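Local atomic coordinates of alpha-Amylase (Thermotoga maritima, PDB entry 2B5D), a protein that belongs to glycosyl hydrolase family 57 and is named an alpha-amylase, its chain also carrying a region related to the C-terminal part of branching enzymes. Residues E75-M78 with E79-E83; K112-N115 with V116-S119. All coordinates share one frame; numbering follows the deposited sequence.

Contact 1: E75-M78 with E79-E83; sequences ERHM and EKLIE
I82 N donates to M78 O at 2.8 Å, the shortest of four successive backbone bonds that join 75-78 to 79-83. L81 N to H77 O, K80 N to R76 O and E79 N to E75 O complete the series; the K80 bond is nearly straight, with an N-H...O angle of 171°. E75 and E79 come one turn apart on the same flank of the helix, and their OE1 atoms stay 5.6 Å from each other. R118 of helix 97-119 forms a salt bridge with each of them, probably offsetting their repulsion. The E79 chain, extended beyond CG, leans back toward the preceding turn; R118 holds its OE1, while OE2 passes 3.6 Å from E75 O unbonded, both being acceptors. From a different flank K80 NZ bonds to the backbone oxygen of D276. The four backbone bonds are the i to i+4 pattern of an alpha-helix, here in the middle of helix 68-91, inside the family 57 region. On the buried flank L81, with CG anti to the backbone N (chi1 -177°), runs alongside M78, pointing the same way, and its CD2 lies 4.0 Å from M78 SD. The same CD2 comes within 4.3 Å of H77 NE2, obliquely to the imidazole. I82 packs CG1 3.3 Å from M78 O. Beyond the segments M78 touches T35 and L81 touches F110, while the H77 ring meets that of F31.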
# COMPACT_ATOMS: atom_id res chain seq x y z
N GLU A 75 6.18 -23.15 25.07
CA GLU A 75 7.16 -24.14 25.51
C GLU A 75 8.13 -24.47 24.36
O GLU A 75 9.35 -24.52 24.55
CB GLU A 75 6.41 -25.39 25.95
CG GLU A 75 6.82 -25.90 27.31
CD GLU A 75 5.74 -26.76 27.99
OE1 GLU A 75 5.91 -28.00 27.98
OE2 GLU A 75 4.74 -26.21 28.53
N ARG A 76 7.56 -24.64 23.17
CA ARG A 76 8.29 -24.90 21.94
C ARG A 76 9.08 -23.65 21.48
O ARG A 76 10.21 -23.77 20.98
CB ARG A 76 7.32 -25.45 20.88
CG ARG A 76 7.45 -24.92 19.45
CD ARG A 76 6.61 -25.77 18.47
NE ARG A 76 5.41 -26.33 19.11
CZ ARG A 76 4.16 -25.99 18.80
NH1 ARG A 76 3.92 -25.09 17.84
NH2 ARG A 76 3.13 -26.57 19.45
N HIS A 77 8.52 -22.47 21.70
CA HIS A 77 9.25 -21.22 21.46
C HIS A 77 10.44 -21.08 22.42
O HIS A 77 11.53 -20.66 22.04
CB HIS A 77 8.32 -20.03 21.57
CG HIS A 77 9.02 -18.73 21.79
ND1 HIS A 77 9.34 -17.88 20.75
CD2 HIS A 77 9.44 -18.12 22.92
CE1 HIS A 77 9.95 -16.81 21.24
NE2 HIS A 77 10.02 -16.92 22.55
N MET A 78 10.23 -21.45 23.67
CA MET A 78 11.30 -21.32 24.65
C MET A 78 12.49 -22.26 24.39
O MET A 78 13.65 -21.89 24.65
CB MET A 78 10.75 -21.44 26.07
CG MET A 78 10.08 -20.15 26.55
SD MET A 78 11.10 -18.64 26.30
CE MET A 78 12.31 -18.81 27.63
N GLU A 79 12.18 -23.45 23.87
CA GLU A 79 13.21 -24.43 23.49
C GLU A 79 14.00 -24.01 22.25
O GLU A 79 15.23 -24.06 22.25
CB GLU A 79 12.60 -25.82 23.31
CG GLU A 79 12.52 -26.60 24.61
CD GLU A 79 11.35 -27.57 24.62
OE1 GLU A 79 11.07 -28.15 25.71
OE2 GLU A 79 10.70 -27.75 23.55
N LYS A 80 13.28 -23.58 21.22
CA LYS A 80 13.91 -22.94 20.06
C LYS A 80 14.90 -21.87 20.53
O LYS A 80 16.03 -21.79 20.03
CB LYS A 80 12.82 -22.33 19.18
CG LYS A 80 13.10 -22.33 17.69
CD LYS A 80 11.81 -22.66 16.93
CE LYS A 80 11.95 -22.54 15.40
NZ LYS A 80 11.74 -21.14 14.89
N LEU A 81 14.49 -21.08 21.52
CA LEU A 81 15.30 -20.00 22.04
C LEU A 81 16.49 -20.46 22.87
O LEU A 81 17.57 -19.89 22.74
CB LEU A 81 14.42 -18.98 22.79
CG LEU A 81 15.04 -17.71 23.37
CD1 LEU A 81 15.71 -16.81 22.30
CD2 LEU A 81 14.02 -16.91 24.20
N ILE A 82 16.31 -21.47 23.73
CA ILE A 82 17.45 -22.08 24.48
C ILE A 82 18.46 -22.80 23.55
O ILE A 82 19.67 -22.85 23.84
CB ILE A 82 16.99 -23.09 25.55
CG1 ILE A 82 16.21 -22.38 26.66
CG2 ILE A 82 18.20 -23.87 26.12
CD1 ILE A 82 15.35 -23.32 27.54
N GLU A 83 17.94 -23.38 22.46
CA GLU A 83 18.78 -23.93 21.39
C GLU A 83 19.63 -22.82 20.76
O GLU A 83 20.84 -22.98 20.60
CB GLU A 83 17.92 -24.62 20.33
CG GLU A 83 18.68 -25.44 19.29
CD GLU A 83 17.88 -25.62 18.00
OE1 GLU A 83 17.32 -26.71 17.79
OE2 GLU A 83 17.78 -24.64 17.21

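Contact 2: K112-N115 with V116-S119; sequences KILN and VFRS
L114 and R118 meet in an i to i+4 contact in the C-terminal part of helix 97-119, where the helix packs against helices 68-91 and 27-47. L114 lies against one face of the R118 guanidinium: L114 CD2 is 3.6 Å from the guanidinium plane, offset toward its rim, and L114 CD1 approaches R118 NH1 to 3.6 Å. An extended run from CG to NE carries the guanidinium, whose polar end is held by E75 and E79 of helix 68-91, back over L114, with R118 CG 3.2 Å from L114 O on the way. L114 CD2 also lies 4.3 Å from F117 CD1, oblique to the ring, and F117 itself meets Y74. On another flank the bent K112 chain reaches forward along the helix until NZ is 3.7 Å from V116 CG2, while V116 reaches I39 and M43. Backbone bonds to K112 O, I113 O and L114 O hold the turns. N115 O accepts twice from S119, from N at 2.9 Å and from OG at 2.7 Å, on opposite faces of its carbonyl plane. With OG anti to the carbonyl carbon (chi1 -45°), the hydroxyl turns back along the chain, the familiar way for a helical serine to bond to the carbonyl oxygen four residues earlier.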
# COMPACT_ATOMS: atom_id res chain seq x y z
N LYS A 112 16.01 -21.07 33.28
CA LYS A 112 15.27 -20.67 34.48
C LYS A 112 13.80 -20.31 34.21
O LYS A 112 12.91 -20.79 34.92
CB LYS A 112 15.97 -19.50 35.16
CG LYS A 112 16.69 -19.85 36.46
CD LYS A 112 15.73 -19.76 37.67
CE LYS A 112 14.80 -21.01 37.80
NZ LYS A 112 13.78 -20.89 38.91
N ILE A 113 13.58 -19.48 33.19
CA ILE A 113 12.24 -19.03 32.82
C ILE A 113 11.32 -20.18 32.42
O ILE A 113 10.22 -20.31 32.97
CB ILE A 113 12.31 -17.90 31.75
CG1 ILE A 113 12.64 -16.58 32.45
CG2 ILE A 113 11.01 -17.78 30.93
CD1 ILE A 113 13.31 -15.61 31.57
N LEU A 114 11.77 -21.02 31.49
CA LEU A 114 10.98 -22.16 30.99
C LEU A 114 10.69 -23.15 32.11
O LEU A 114 9.65 -23.81 32.11
CB LEU A 114 11.71 -22.88 29.86
CG LEU A 114 10.95 -23.47 28.67
CD1 LEU A 114 11.83 -24.51 27.98
CD2 LEU A 114 9.58 -24.08 29.02
N ASN A 115 11.63 -23.22 33.05
CA ASN A 115 11.52 -24.03 34.26
C ASN A 115 10.47 -23.54 35.24
O ASN A 115 9.80 -24.36 35.87
CB ASN A 115 12.85 -24.04 34.98
CG ASN A 115 13.22 -25.41 35.45
OD1 ASN A 115 13.82 -26.19 34.70
ND2 ASN A 115 12.86 -25.73 36.70
N VAL A 116 10.37 -22.22 35.40
CA VAL A 116 9.28 -21.63 36.19
C VAL A 116 7.95 -21.94 35.52
O VAL A 116 6.99 -22.31 36.18
CB VAL A 116 9.46 -20.11 36.40
CG1 VAL A 116 8.17 -19.46 36.93
CG2 VAL A 116 10.64 -19.81 37.33
N PHE A 117 7.91 -21.78 34.21
CA PHE A 117 6.72 -22.06 33.43
C PHE A 117 6.25 -23.49 33.63
O PHE A 117 5.04 -23.76 33.69
CB PHE A 117 7.01 -21.81 31.96
CG PHE A 117 5.82 -21.91 31.07
CD1 PHE A 117 5.58 -23.06 30.33
CD2 PHE A 117 4.95 -20.83 30.92
CE1 PHE A 117 4.49 -23.15 29.48
CE2 PHE A 117 3.85 -20.92 30.08
CZ PHE A 117 3.62 -22.08 29.36
N ARG A 118 7.21 -24.41 33.75
CA ARG A 118 6.95 -25.82 34.00
C ARG A 118 6.51 -26.07 35.44
O ARG A 118 5.56 -26.81 35.65
CB ARG A 118 8.16 -26.69 33.63
CG ARG A 118 8.43 -26.74 32.12
CD ARG A 118 9.43 -27.83 31.76
NE ARG A 118 10.05 -27.64 30.45
CZ ARG A 118 9.42 -27.82 29.28
NH1 ARG A 118 10.07 -27.63 28.14
NH2 ARG A 118 8.15 -28.18 29.26
N SER A 119 7.16 -25.44 36.42
CA SER A 119 6.69 -25.44 37.82
C SER A 119 5.18 -25.26 37.98
O SER A 119 4.60 -25.73 38.98
CB SER A 119 7.34 -24.30 38.62
OG SER A 119 8.72 -24.22 38.37

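Overall arrangement
Following the chain from the N terminus, strand 3-11, helix 27-47, strand 53-57 and helix 59-66 come first, then helix 68-91 with contact 1 and helix 97-119 with contact 2. The two are in series: contact 1 is complete before contact 2 begins, and each is confined to one helix, so neither closes a loop and they neither nest nor cross. Their centres are 12 Å apart and they touch directly. R118 NH2 reaches E75 OE1 at 2.6 Å and R118 NH1 reaches E79 OE1 at 2.7 Å, while alongside, M78 packs on L114. Together they join two consecutive helices, and both also meet helix 27-47.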